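Local structure of translation initiation factor 6 (Methanocaldococcus jannaschii, 1G61) at residues 5-10 against 206-211; 47-52 against 82-87; 69-74 against 98-103; 112-117 against 179-184; 120-125 against 141-146. The protein binds the 50S ribosomal subunit and prevents it from joining the 30S subunit to form the 70S initiation complex. All blocks are in the same frame, centred on the assembly; numbering follows the deposited sequence.

In the fold
The chain contains five three-stranded mixed sheets with helices packed against them, the pentameric pseudosymmetric plan of the eIF-6 fold, and the contacts sample its repeated elements. Contact 1 pairs the first strand with 207-210, so the other four lie nested within the loop it closes. Contacts 2 and 3 alternate along the chain and touch through Ile-84, which packs on Leu-70 and Leu-72; their centres are 16 Å apart. Contact 5 lies inside the loop closed by contact 4 and reaches contact 3 where Ser-102 meets Leu-124. Contacts 1 and 5, with centres 27 Å apart, flank the chain's centre. Together they link strands within sheets and join neighbouring units into a closed ring.

Contact 1: 5-10 against 206-211; sequences IRKYFS and GAVVGG
Tyr-8 lays its ring over Gly-211, whose CA sits 3.7 Å from the centroid of the Tyr-8 ring in a CH-pi contact, displaced from the middle of the face toward the rim. The glycine has no side chain to hold the ring off, and the phenol oxygen goes on to hydrogen-bond Asp-212. Further back along the strands, residues meet flank to flank. Ile-5 and Val-208 point the same way from the sheet, with Ile-5 CG1 4.1 Å from Val-208 CG2, and both rest on Val-43 of helix 34-44. With Val-208 CG1 turned opposite its own amide nitrogen (chi1 -177°), that methyl, CG1, reaches Lys-7, 3.8 Å from Lys-7 CG. The lysine chain then folds through two bends and carries NZ to salt bridges with Asp-36 and Glu-39. Arg-6 and Val-209 run side by side on the other face, where Arg-6 CG comes within 3.7 Å of Val-209 CG1; Arg-6 extends straight out to NE, which bonds the carbonyl of Thr-213, while Leu-218 of helix 215-225 covers the pair. Between the two layers of side chains runs a parallel ladder: Ile-5 N to Ala-207 O at 3.1 Å, Val-209 N to Ile-5 O at 2.9 Å and Lys-7 N to Val-209 O at 2.9 Å, followed by a weak bond from Gly-211 N to Lys-7 O. The N-terminal strand thus becomes an outer strand of a sheet otherwise built from residues near the C-terminus, consistent with the velcro closure described for this alpha-beta barrel.

Contact 2: 47-52 against 82-87; sequences KCLQTN and DRIKNF
Gln-50 O is gripped by two nitrogens of Arg-83: NE reaches Gln-50 O over 2.8 Å and NH2 reaches Gln-50 O over 2.9 Å. The arginine comes side-on, with the oxygen almost exactly in the guanidinium plane and both donors in the plane of the carbonyl, so the paired bonds hold the flat group against rotation. Its chain arrives fully extended, CG lying opposite the backbone N (chi1 177°), and slides past Thr-51 on the way. Leu-49 CD1 covers one face of the guanidinium, 3.7 Å from Arg-83 NH2. Helix 78-90, the connecting helix of the beta-alpha-beta unit formed with strands 69-73 and 96-100, here packs on the face of the neighbouring sheet that carries Leu-49, near its outer strand 47-50; the axes of strand 47-50 and helix segment 82-87 lie at 164°, nearly antiparallel. One helical turn on from Arg-83, Phe-87 presents a ring face to the same leucine and reaches on to Ile-25. Leu-49 CB stands 3.6 Å from the centroid of the Phe-87 ring, almost exactly on the ring normal, a well-centred CH-pi contact, while the far edge of that ring meets the carbonyl of Lys-47, with Phe-87 CZ 3.6 Å from Lys-47 O. Leu-49 CD2 fills the angle between Phe-87 and Ile-84, lying 3.9 Å from Ile-84 CG1. Ile-84 also packs against Leu-70 and Leu-72 of strand 69-73.

Contact 3: 69-74 against 98-103; sequences GLLLPK and EIIKSK
Three backbone bonds join Leu-70, Leu-72, Glu-98 and Ile-100 in parallel register: Glu-98 N to Leu-70 O, Leu-72 N to Glu-98 O and Ile-100 N to Leu-72 O, each 2.9 Å long. Beyond Ile-100 the chains part, and a water takes over, accepting from Lys-74 N at 2.9 Å and donating to Ile-100 O and to Ser-102 O. Past it, Lys-74 stretches alongside 101-103. Its CG is wedged between backbone N and carbonyl carbon (chi1 65°) and the rest is extended, bringing Lys-74 CE to 3.4 Å from Ser-102 O; NZ then donates to two further waters that bind Lys-101 O and Lys-103 O. Packing flanks the ladder. Leu-71 crosses Ile-100 at a slant, Leu-71 CB lying 4.1 Å from Ile-100 CG1, and Leu-107 covers both. On the other face, Ile-99 CG2 comes within 3.8 Å of Lys-74 CA. These are the two parallel strands of the beta-alpha-beta unit whose helix is 78-90. Lys-101 O and Lys-103 O, reached through water, probably help to offset the charge of Lys-74, whose NZ stands 5.5 Å from Lys-103 NZ.

Contact 4: 112-117 against 179-184; sequences LTNDKG and FKVEYI
Phe-179 drives the edge of its ring into the hairpin turn of 112-117, where the packing is closest. Two carbonyl oxygens lie in the ring plane at that edge: Phe-179 CE2 is 3.3 Å from Gly-117 O and 3.4 Å from Leu-112 O, so the slightly positive ring hydrogens face electron-rich atoms. The Leu-112 side chain meets that of Phe-179 at about a right angle, with Leu-112 CD2 3.7 Å from Phe-179 CZ. At the backbone of the same phenylalanine, Asn-114 ND2 donates to Phe-179 O over 3.0 Å, nearly straight (173°) and onto a lone pair. The amide is held from both ends: OD1 accepts from Lys-116 N, an Asx turn, and from Gly-117 N, which extends it to an Asx motif, and ND2 also bonds Thr-157 O. By contrast, the outer side is made of exposed lysines. Lys-116 NZ reaches Lys-180 O at 2.8 Å, coming from above the carbonyl plane, and also bonds Asn-158 O; the rest of the lysine chain packs loosely, Lys-116 CD lying 3.9 Å from Lys-180 CB. Lys-180, with positive phi, is the C-prime residue of the Schellman motif ending helix 169-179. That helix end thus meets the turn joining strands 111-113 and 117-120, while Val-156 of strand 154-156 packs against Leu-112, Asn-114 and Phe-179.

Contact 5: 120-125 against 141-146; sequences ISPELK and IGTIAE
Ile-120 and Ile-141 form the last parallel bridge between their strands, with Gly-142 N donating to Ile-120 O over 2.9 Å and Ile-141 CA approaching that same oxygen, Ile-120 O, to 3.3 Å. The side chains of the two isoleucines leave the same face and meet obliquely through their longer branches, Ile-120 CG1 lying 3.8 Å from Ile-141 CG1. This follows from the first torsion of Ile-120, which sets CG1 between the backbone N and the carbonyl carbon (chi1 71°) and leans the ethyl arm across to its neighbour. Strands 117-120 and 138-141 are the parallel pair of a beta-alpha-beta crossover whose helix, 128-135, covers this face: Ile-131 packs on Ile-120, and Lys-128 on Ile-141. Past the bridge the chains separate, 120-125 entering a short 3-10 segment and 141-146 an irregular loop. Ile-141 reaches the 3-10 segment with both branches. Its CG2, lying opposite the backbone N, meets Pro-122, 3.6 Å from Pro-122 CA and 3.8 Å from Pro-122 CG, while its CD1 lies against the aliphatic part of Lys-125, 3.7 Å from Lys-125 CG. At the edge of the bridge, Pro-122 CD also comes within 3.5 Å of Gly-142 O. The 3-10 segment is started by an ST turn, in which Ser-121 OG accepts from Glu-123 N at 3.0 Å; backbone bonds from Leu-124 N to Ser-121 O and from Lys-125 N to Pro-122 O continue it.

Contact 1: 5-10 against 206-211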
# COMPACT_ATOMS: atom_id res chain seq x y z
N ILE A 5 13.60 -2.03 -7.55
CA ILE A 5 13.59 -2.84 -8.77
C ILE A 5 12.34 -2.48 -9.53
O ILE A 5 11.32 -2.09 -8.97
CB ILE A 5 13.60 -4.37 -8.48
CG1 ILE A 5 12.27 -4.80 -7.86
CG2 ILE A 5 14.79 -4.75 -7.61
CD1 ILE A 5 12.21 -6.28 -7.53
N ARG A 6 12.50 -2.58 -10.83
CA ARG A 6 11.36 -2.56 -11.75
C ARG A 6 10.81 -3.92 -12.02
O ARG A 6 11.59 -4.83 -12.33
CB ARG A 6 11.89 -2.09 -13.11
CG ARG A 6 11.81 -0.59 -13.27
CD ARG A 6 12.15 -0.25 -14.73
NE ARG A 6 12.35 1.18 -14.93
CZ ARG A 6 13.50 1.85 -14.84
NH1 ARG A 6 14.63 1.24 -14.53
NH2 ARG A 6 13.50 3.14 -15.08
N LYS A 7 9.51 -4.12 -11.98
CA LYS A 7 8.93 -5.41 -12.22
C LYS A 7 7.61 -5.30 -12.96
O LYS A 7 6.88 -4.32 -12.73
CB LYS A 7 8.59 -6.17 -10.92
CG LYS A 7 9.74 -6.73 -10.14
CD LYS A 7 10.40 -7.88 -10.87
CE LYS A 7 9.48 -9.10 -10.82
NZ LYS A 7 10.08 -10.18 -11.65
N TYR A 8 7.32 -6.31 -13.75
CA TYR A 8 5.97 -6.61 -14.15
C TYR A 8 5.60 -7.89 -13.40
O TYR A 8 6.46 -8.75 -13.17
CB TYR A 8 5.84 -6.84 -15.65
CG TYR A 8 6.33 -5.73 -16.52
CD1 TYR A 8 7.65 -5.64 -16.92
CD2 TYR A 8 5.43 -4.74 -16.93
CE1 TYR A 8 8.04 -4.58 -17.73
CE2 TYR A 8 5.81 -3.69 -17.74
CZ TYR A 8 7.14 -3.62 -18.12
OH TYR A 8 7.55 -2.59 -18.94
N PHE A 9 4.35 -8.01 -13.01
CA PHE A 9 3.83 -9.26 -12.42
C PHE A 9 3.04 -10.00 -13.51
O PHE A 9 1.90 -9.58 -13.81
CB PHE A 9 2.92 -8.95 -11.24
CG PHE A 9 3.61 -8.49 -9.98
CD1 PHE A 9 5.01 -8.44 -9.87
CD2 PHE A 9 2.84 -8.13 -8.88
CE1 PHE A 9 5.61 -8.04 -8.70
CE2 PHE A 9 3.47 -7.71 -7.71
CZ PHE A 9 4.84 -7.66 -7.62
N SER A 10 3.66 -11.04 -14.06
CA SER A 10 3.07 -11.78 -15.17
C SER A 10 2.56 -10.81 -16.23
O SER A 10 1.44 -10.92 -16.75
CB SER A 10 1.95 -12.73 -14.71
OG SER A 10 2.51 -13.67 -13.78
N GLY A 206 13.07 -0.60 0.65
CA GLY A 206 13.15 -0.76 -0.78
C GLY A 206 11.79 -0.55 -1.41
O GLY A 206 10.80 -0.27 -0.72
N ALA A 207 11.76 -0.63 -2.75
CA ALA A 207 10.50 -0.47 -3.49
C ALA A 207 10.50 -1.39 -4.71
O ALA A 207 11.54 -1.71 -5.31
CB ALA A 207 10.32 0.97 -3.94
N VAL A 208 9.28 -1.79 -5.09
CA VAL A 208 9.03 -2.47 -6.37
C VAL A 208 8.21 -1.50 -7.18
O VAL A 208 7.10 -1.12 -6.75
CB VAL A 208 8.33 -3.82 -6.19
CG1 VAL A 208 8.16 -4.53 -7.53
CG2 VAL A 208 9.12 -4.70 -5.22
N VAL A 209 8.70 -1.09 -8.34
CA VAL A 209 7.98 -0.12 -9.14
C VAL A 209 7.54 -0.77 -10.45
O VAL A 209 8.29 -1.64 -10.97
CB VAL A 209 8.82 1.14 -9.48
CG1 VAL A 209 9.97 0.84 -10.39
CG2 VAL A 209 7.99 2.24 -10.11
N GLY A 210 6.40 -0.35 -10.98
CA GLY A 210 5.94 -0.97 -12.22
C GLY A 210 6.99 -0.84 -13.32
O GLY A 210 7.70 0.18 -13.44
N GLY A 211 7.08 -1.87 -14.16
CA GLY A 211 8.10 -2.03 -15.19
C GLY A 211 8.15 -0.90 -16.21
O GLY A 211 9.20 -0.66 -16.85

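Contact 2: 47-52 against 82-87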
# COMPACT_ATOMS: atom_id res chain seq x y z
N LYS A 47 8.68 -11.01 4.72
CA LYS A 47 8.06 -12.30 4.59
C LYS A 47 6.85 -12.15 3.65
O LYS A 47 6.01 -11.27 3.86
CB LYS A 47 7.66 -12.89 5.94
CG LYS A 47 8.85 -13.21 6.84
CD LYS A 47 9.53 -14.51 6.42
CE LYS A 47 10.68 -14.91 7.36
NZ LYS A 47 11.21 -16.26 7.01
N CYS A 48 6.80 -12.97 2.62
CA CYS A 48 5.81 -12.83 1.57
C CYS A 48 4.77 -13.92 1.67
O CYS A 48 5.11 -15.09 1.83
CB CYS A 48 6.48 -12.90 0.20
SG CYS A 48 7.45 -11.45 -0.20
N LEU A 49 3.52 -13.53 1.57
CA LEU A 49 2.41 -14.47 1.48
C LEU A 49 1.69 -14.29 0.15
O LEU A 49 1.28 -13.15 -0.18
CB LEU A 49 1.38 -14.20 2.60
CG LEU A 49 0.10 -15.02 2.48
CD1 LEU A 49 0.38 -16.52 2.64
CD2 LEU A 49 -0.95 -14.56 3.51
N GLN A 50 1.51 -15.38 -0.59
CA GLN A 50 0.65 -15.36 -1.77
C GLN A 50 -0.74 -15.79 -1.35
O GLN A 50 -0.93 -16.85 -0.78
CB GLN A 50 1.18 -16.32 -2.85
CG GLN A 50 2.50 -15.78 -3.43
CD GLN A 50 3.00 -16.66 -4.56
OE1 GLN A 50 2.61 -16.45 -5.74
NE2 GLN A 50 3.83 -17.63 -4.26
N THR A 51 -1.75 -14.94 -1.63
CA THR A 51 -3.12 -15.22 -1.23
C THR A 51 -4.07 -14.49 -2.16
O THR A 51 -3.76 -13.43 -2.70
CB THR A 51 -3.35 -14.84 0.25
OG1 THR A 51 -4.66 -15.30 0.66
CG2 THR A 51 -3.33 -13.34 0.50
N ASN A 52 -5.28 -15.02 -2.32
CA ASN A 52 -6.40 -14.27 -2.83
C ASN A 52 -7.05 -13.47 -1.71
O ASN A 52 -6.90 -13.83 -0.52
CB ASN A 52 -7.48 -15.22 -3.38
CG ASN A 52 -7.12 -15.93 -4.68
OD1 ASN A 52 -6.28 -15.48 -5.45
ND2 ASN A 52 -7.79 -17.06 -4.88
N ASP A 82 -8.30 -17.76 7.11
CA ASP A 82 -7.53 -18.80 7.74
C ASP A 82 -6.07 -18.82 7.25
O ASP A 82 -5.12 -18.93 8.07
CB ASP A 82 -8.13 -20.19 7.53
CG ASP A 82 -9.42 -20.41 8.28
OD1 ASP A 82 -10.05 -21.47 8.05
OD2 ASP A 82 -9.82 -19.59 9.12
N ARG A 83 -5.86 -18.74 5.95
CA ARG A 83 -4.56 -18.74 5.32
C ARG A 83 -3.73 -17.56 5.83
O ARG A 83 -2.54 -17.70 6.17
CB ARG A 83 -4.66 -18.66 3.79
CG ARG A 83 -3.30 -18.58 3.08
CD ARG A 83 -3.45 -18.80 1.58
NE ARG A 83 -2.16 -18.70 0.93
CZ ARG A 83 -1.15 -19.61 1.01
NH1 ARG A 83 -1.28 -20.73 1.70
NH2 ARG A 83 -0.01 -19.35 0.36
N ILE A 84 -4.35 -16.39 5.85
CA ILE A 84 -3.63 -15.20 6.33
C ILE A 84 -3.29 -15.30 7.80
O ILE A 84 -2.13 -15.04 8.18
CB ILE A 84 -4.48 -13.95 6.05
CG1 ILE A 84 -4.62 -13.69 4.55
CG2 ILE A 84 -3.92 -12.72 6.77
CD1 ILE A 84 -5.71 -12.70 4.16
N LYS A 85 -4.21 -15.69 8.65
CA LYS A 85 -3.90 -15.79 10.08
C LYS A 85 -2.86 -16.87 10.32
O LYS A 85 -2.00 -16.69 11.21
CB LYS A 85 -5.20 -16.05 10.88
CG LYS A 85 -6.14 -14.83 10.84
CD LYS A 85 -7.34 -15.03 11.76
CE LYS A 85 -8.02 -13.65 11.84
NZ LYS A 85 -9.13 -13.70 12.81
N ASN A 86 -2.89 -17.96 9.56
CA ASN A 86 -1.87 -19.01 9.75
C ASN A 86 -0.49 -18.47 9.39
O ASN A 86 0.49 -18.73 10.13
CB ASN A 86 -2.24 -20.25 8.91
CG ASN A 86 -1.13 -21.28 9.01
OD1 ASN A 86 -0.32 -21.42 8.07
ND2 ASN A 86 -1.12 -21.97 10.11
N PHE A 87 -0.37 -17.72 8.30
CA PHE A 87 0.90 -17.11 7.91
C PHE A 87 1.40 -16.17 9.00
O PHE A 87 2.58 -16.16 9.37
CB PHE A 87 0.64 -16.34 6.60
CG PHE A 87 1.72 -15.32 6.26
CD1 PHE A 87 2.94 -15.72 5.71
CD2 PHE A 87 1.55 -13.97 6.48
CE1 PHE A 87 3.92 -14.78 5.39
CE2 PHE A 87 2.51 -13.01 6.17
CZ PHE A 87 3.71 -13.42 5.62

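Contact 3: 69-74 against 98-103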
# COMPACT_ATOMS: atom_id res chain seq x y z
N GLY A 69 -1.77 -3.51 12.16
CA GLY A 69 -3.07 -4.02 11.79
C GLY A 69 -3.12 -4.43 10.34
O GLY A 69 -2.27 -4.03 9.51
N LEU A 70 -4.11 -5.23 10.01
CA LEU A 70 -4.40 -5.67 8.64
C LEU A 70 -5.89 -5.51 8.43
O LEU A 70 -6.66 -6.13 9.19
CB LEU A 70 -3.98 -7.14 8.45
CG LEU A 70 -4.44 -7.79 7.10
CD1 LEU A 70 -3.81 -7.12 5.91
CD2 LEU A 70 -4.17 -9.28 7.15
N LEU A 71 -6.26 -4.73 7.43
CA LEU A 71 -7.69 -4.49 7.15
C LEU A 71 -8.13 -5.32 5.94
O LEU A 71 -7.46 -5.29 4.89
CB LEU A 71 -7.96 -3.02 6.85
CG LEU A 71 -7.41 -2.01 7.83
CD1 LEU A 71 -7.79 -0.59 7.40
CD2 LEU A 71 -7.93 -2.28 9.23
N LEU A 72 -9.25 -6.01 6.08
CA LEU A 72 -9.76 -6.87 5.00
C LEU A 72 -11.19 -6.44 4.71
O LEU A 72 -11.91 -6.03 5.63
CB LEU A 72 -9.69 -8.31 5.46
CG LEU A 72 -8.27 -8.85 5.64
CD1 LEU A 72 -8.31 -10.17 6.41
CD2 LEU A 72 -7.59 -9.03 4.29
N PRO A 73 -11.64 -6.59 3.47
CA PRO A 73 -13.01 -6.24 3.10
C PRO A 73 -13.97 -7.36 3.47
O PRO A 73 -13.59 -8.51 3.78
CB PRO A 73 -12.89 -6.09 1.56
CG PRO A 73 -11.91 -7.18 1.18
CD PRO A 73 -10.87 -7.07 2.30
N LYS A 74 -15.28 -7.01 3.42
CA LYS A 74 -16.29 -7.96 3.87
C LYS A 74 -16.34 -9.20 2.99
O LYS A 74 -16.92 -10.22 3.41
CB LYS A 74 -17.67 -7.28 3.94
CG LYS A 74 -18.18 -6.83 2.56
CD LYS A 74 -19.50 -6.08 2.71
CE LYS A 74 -19.96 -5.52 1.37
NZ LYS A 74 -21.42 -5.21 1.36
N GLU A 98 -8.68 -6.99 11.01
CA GLU A 98 -10.01 -6.34 11.16
C GLU A 98 -10.74 -6.36 9.84
O GLU A 98 -10.16 -5.93 8.82
CB GLU A 98 -9.81 -4.91 11.66
CG GLU A 98 -11.04 -4.04 11.59
CD GLU A 98 -12.16 -4.39 12.53
OE1 GLU A 98 -12.02 -5.36 13.32
OE2 GLU A 98 -13.21 -3.70 12.51
N ILE A 99 -11.97 -6.87 9.80
CA ILE A 99 -12.80 -6.78 8.61
C ILE A 99 -13.56 -5.45 8.69
O ILE A 99 -14.32 -5.18 9.64
CB ILE A 99 -13.76 -7.98 8.51
CG1 ILE A 99 -12.96 -9.30 8.43
CG2 ILE A 99 -14.73 -7.76 7.35
CD1 ILE A 99 -13.82 -10.55 8.46
N ILE A 100 -13.31 -4.61 7.68
CA ILE A 100 -14.00 -3.33 7.51
C ILE A 100 -15.20 -3.59 6.61
O ILE A 100 -15.03 -3.90 5.42
CB ILE A 100 -13.05 -2.29 6.89
CG1 ILE A 100 -11.83 -2.00 7.78
CG2 ILE A 100 -13.84 -1.03 6.55
CD1 ILE A 100 -12.15 -1.38 9.13
N LYS A 101 -16.39 -3.52 7.23
CA LYS A 101 -17.58 -3.97 6.52
C LYS A 101 -18.22 -2.91 5.67
O LYS A 101 -19.44 -2.69 5.62
CB LYS A 101 -18.59 -4.49 7.56
CG LYS A 101 -18.06 -5.71 8.30
CD LYS A 101 -19.02 -6.22 9.37
CE LYS A 101 -18.40 -7.32 10.21
NZ LYS A 101 -19.31 -7.74 11.34
N SER A 102 -17.40 -2.18 4.93
CA SER A 102 -17.90 -1.16 4.03
C SER A 102 -18.51 -1.72 2.75
O SER A 102 -18.09 -2.78 2.26
CB SER A 102 -16.70 -0.22 3.71
OG SER A 102 -15.54 -1.00 3.29
N LYS A 103 -19.49 -0.99 2.18
CA LYS A 103 -20.05 -1.41 0.90
C LYS A 103 -19.02 -1.32 -0.21
O LYS A 103 -19.05 -2.11 -1.14
CB LYS A 103 -21.30 -0.60 0.57
CG LYS A 103 -22.53 -0.94 1.41
CD LYS A 103 -23.72 -0.03 1.14
CE LYS A 103 -25.01 -0.38 1.89
NZ LYS A 103 -25.59 -1.58 1.22
O HOH W 1 -15.77 -4.25 2.70
O HOH W 2 -21.47 -3.44 3.78
O HOH W 3 -21.09 -3.91 -1.30

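Contact 4: 112-117 against 179-184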
# COMPACT_ATOMS: atom_id res chain seq x y z
N LEU A 112 -4.64 5.08 3.00
CA LEU A 112 -3.20 5.25 2.81
C LEU A 112 -2.56 5.31 4.19
O LEU A 112 -2.87 6.25 4.92
CB LEU A 112 -2.97 6.54 2.03
CG LEU A 112 -1.56 6.98 1.72
CD1 LEU A 112 -0.93 6.06 0.68
CD2 LEU A 112 -1.60 8.42 1.19
N THR A 113 -1.69 4.38 4.55
CA THR A 113 -1.18 4.31 5.92
C THR A 113 0.28 3.96 5.95
O THR A 113 0.76 3.15 5.15
CB THR A 113 -2.00 3.31 6.75
OG1 THR A 113 -1.69 3.48 8.16
CG2 THR A 113 -1.76 1.84 6.37
N ASN A 114 0.97 4.53 6.95
CA ASN A 114 2.26 3.95 7.35
C ASN A 114 2.12 3.53 8.81
O ASN A 114 0.97 3.30 9.29
CB ASN A 114 3.45 4.86 7.07
CG ASN A 114 3.42 6.17 7.82
OD1 ASN A 114 2.58 6.37 8.71
ND2 ASN A 114 4.37 7.06 7.49
N ASP A 115 3.20 3.44 9.59
CA ASP A 115 3.10 3.02 10.99
C ASP A 115 2.91 4.21 11.92
O ASP A 115 2.94 3.97 13.14
CB ASP A 115 4.39 2.27 11.39
CG ASP A 115 4.51 0.97 10.63
OD1 ASP A 115 3.52 0.47 10.06
OD2 ASP A 115 5.62 0.41 10.54
N LYS A 116 2.71 5.41 11.38
CA LYS A 116 2.59 6.64 12.15
C LYS A 116 1.33 7.42 11.85
O LYS A 116 0.96 8.25 12.70
CB LYS A 116 3.84 7.57 11.95
CG LYS A 116 5.11 6.88 12.46
CD LYS A 116 6.39 7.62 12.13
CE LYS A 116 6.82 7.40 10.69
NZ LYS A 116 8.08 8.15 10.39
N GLY A 117 0.64 7.19 10.72
CA GLY A 117 -0.58 7.98 10.39
C GLY A 117 -1.27 7.33 9.19
O GLY A 117 -0.64 6.57 8.43
N PHE A 179 1.95 11.83 8.18
CA PHE A 179 2.68 10.59 8.07
C PHE A 179 4.03 10.68 8.78
O PHE A 179 4.72 9.64 8.90
CB PHE A 179 2.87 10.26 6.57
CG PHE A 179 1.57 9.88 5.91
CD1 PHE A 179 1.12 10.57 4.79
CD2 PHE A 179 0.80 8.82 6.41
CE1 PHE A 179 -0.08 10.20 4.17
CE2 PHE A 179 -0.38 8.45 5.79
CZ PHE A 179 -0.81 9.15 4.69
N LYS A 180 4.39 11.87 9.29
CA LYS A 180 5.63 12.08 10.06
C LYS A 180 6.83 11.60 9.28
O LYS A 180 7.70 10.88 9.79
CB LYS A 180 5.54 11.40 11.41
CG LYS A 180 4.56 11.97 12.39
CD LYS A 180 4.85 13.44 12.53
CE LYS A 180 3.81 14.21 13.33
NZ LYS A 180 3.67 15.56 12.69
N VAL A 181 6.92 12.02 8.01
CA VAL A 181 8.03 11.64 7.13
C VAL A 181 8.94 12.83 6.83
O VAL A 181 8.49 13.98 6.80
CB VAL A 181 7.56 11.02 5.81
CG1 VAL A 181 6.93 9.67 6.13
CG2 VAL A 181 6.55 11.88 5.07
N GLU A 182 10.22 12.57 6.60
CA GLU A 182 11.13 13.69 6.32
C GLU A 182 11.28 13.85 4.82
O GLU A 182 11.75 14.90 4.37
CB GLU A 182 12.51 13.51 6.93
CG GLU A 182 12.57 13.38 8.44
CD GLU A 182 12.08 14.56 9.25
OE1 GLU A 182 11.98 15.72 8.78
OE2 GLU A 182 11.76 14.33 10.44
N TYR A 183 10.86 12.87 4.01
CA TYR A 183 10.97 12.91 2.55
C TYR A 183 9.58 12.94 1.98
O TYR A 183 8.71 12.17 2.41
CB TYR A 183 11.70 11.66 2.04
CG TYR A 183 13.15 11.55 2.53
CD1 TYR A 183 13.50 10.86 3.68
CD2 TYR A 183 14.16 12.16 1.81
CE1 TYR A 183 14.81 10.77 4.10
CE2 TYR A 183 15.48 12.10 2.20
CZ TYR A 183 15.79 11.40 3.35
OH TYR A 183 17.10 11.35 3.71
N ILE A 184 9.33 13.81 0.99
CA ILE A 184 8.07 13.76 0.28
C ILE A 184 8.28 14.39 -1.09
O ILE A 184 9.09 15.29 -1.31
CB ILE A 184 6.97 14.51 1.05
CG1 ILE A 184 5.59 14.27 0.42
CG2 ILE A 184 7.28 16.00 1.18
CD1 ILE A 184 4.47 14.46 1.44

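Contact 5: 120-125 against 141-146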
# COMPACT_ATOMS: atom_id res chain seq x y z
N ILE A 120 -7.88 8.47 5.05
CA ILE A 120 -8.96 7.62 4.54
C ILE A 120 -9.92 8.49 3.75
O ILE A 120 -10.21 9.66 4.08
CB ILE A 120 -9.71 6.86 5.67
CG1 ILE A 120 -10.58 7.79 6.54
CG2 ILE A 120 -8.74 6.04 6.50
CD1 ILE A 120 -11.44 7.05 7.56
N SER A 121 -10.47 7.84 2.71
CA SER A 121 -11.52 8.48 1.92
C SER A 121 -12.68 8.91 2.79
O SER A 121 -13.09 8.18 3.72
CB SER A 121 -12.06 7.46 0.90
OG SER A 121 -13.23 7.97 0.29
N PRO A 122 -13.30 10.06 2.49
CA PRO A 122 -14.53 10.43 3.20
C PRO A 122 -15.59 9.34 3.09
O PRO A 122 -16.44 9.24 4.01
CB PRO A 122 -15.01 11.69 2.43
CG PRO A 122 -13.73 12.28 1.90
CD PRO A 122 -12.93 11.07 1.49
N GLU A 123 -15.63 8.52 2.06
CA GLU A 123 -16.62 7.44 1.96
C GLU A 123 -16.53 6.49 3.15
O GLU A 123 -17.56 5.87 3.47
CB GLU A 123 -16.41 6.64 0.68
CG GLU A 123 -17.52 5.67 0.32
CD GLU A 123 -17.39 5.03 -1.03
OE1 GLU A 123 -16.37 5.23 -1.70
OE2 GLU A 123 -18.30 4.26 -1.40
N LEU A 124 -15.35 6.38 3.76
CA LEU A 124 -15.17 5.47 4.88
C LEU A 124 -15.32 6.16 6.23
O LEU A 124 -14.95 5.52 7.24
CB LEU A 124 -13.81 4.78 4.80
CG LEU A 124 -13.65 3.81 3.61
CD1 LEU A 124 -12.25 3.21 3.73
CD2 LEU A 124 -14.73 2.73 3.55
N LYS A 125 -15.84 7.38 6.28
CA LYS A 125 -15.90 8.11 7.56
C LYS A 125 -16.51 7.30 8.68
O LYS A 125 -16.04 7.38 9.84
CB LYS A 125 -16.64 9.45 7.36
CG LYS A 125 -17.04 10.07 8.71
CD LYS A 125 -17.59 11.49 8.48
CE LYS A 125 -17.89 12.13 9.82
NZ LYS A 125 -18.15 11.10 10.87
N ILE A 141 -9.48 12.10 7.66
CA ILE A 141 -10.28 11.91 6.45
C ILE A 141 -9.83 12.93 5.43
O ILE A 141 -9.63 14.12 5.78
CB ILE A 141 -11.77 12.08 6.81
CG1 ILE A 141 -12.28 10.94 7.72
CG2 ILE A 141 -12.58 12.26 5.55
CD1 ILE A 141 -13.56 11.24 8.49
N GLY A 142 -9.71 12.53 4.16
CA GLY A 142 -9.42 13.58 3.16
C GLY A 142 -9.20 12.95 1.81
O GLY A 142 -9.53 11.76 1.59
N THR A 143 -8.65 13.76 0.91
CA THR A 143 -8.44 13.40 -0.50
C THR A 143 -6.98 13.61 -0.87
O THR A 143 -6.23 14.13 -0.05
CB THR A 143 -9.34 14.26 -1.40
OG1 THR A 143 -9.13 15.65 -1.07
CG2 THR A 143 -10.82 14.01 -1.10
N ILE A 144 -6.60 13.22 -2.08
CA ILE A 144 -5.29 13.48 -2.66
C ILE A 144 -5.51 14.07 -4.03
O ILE A 144 -6.11 13.37 -4.86
CB ILE A 144 -4.40 12.21 -2.75
CG1 ILE A 144 -4.09 11.60 -1.40
CG2 ILE A 144 -3.14 12.50 -3.58
CD1 ILE A 144 -2.91 12.20 -0.70
N ALA A 145 -5.07 15.32 -4.24
CA ALA A 145 -5.26 15.98 -5.54
C ALA A 145 -6.74 15.93 -5.87
O ALA A 145 -7.09 15.69 -7.03
CB ALA A 145 -4.41 15.36 -6.63
N GLU A 146 -7.62 16.13 -4.89
CA GLU A 146 -9.08 16.17 -5.03
C GLU A 146 -9.72 14.80 -5.20
O GLU A 146 -10.95 14.71 -5.30
CB GLU A 146 -9.56 17.06 -6.20
CG GLU A 146 -8.87 18.43 -6.23
CD GLU A 146 -9.53 19.39 -7.21
OE1 GLU A 146 -8.99 19.59 -8.33
OE2 GLU A 146 -10.56 19.96 -6.80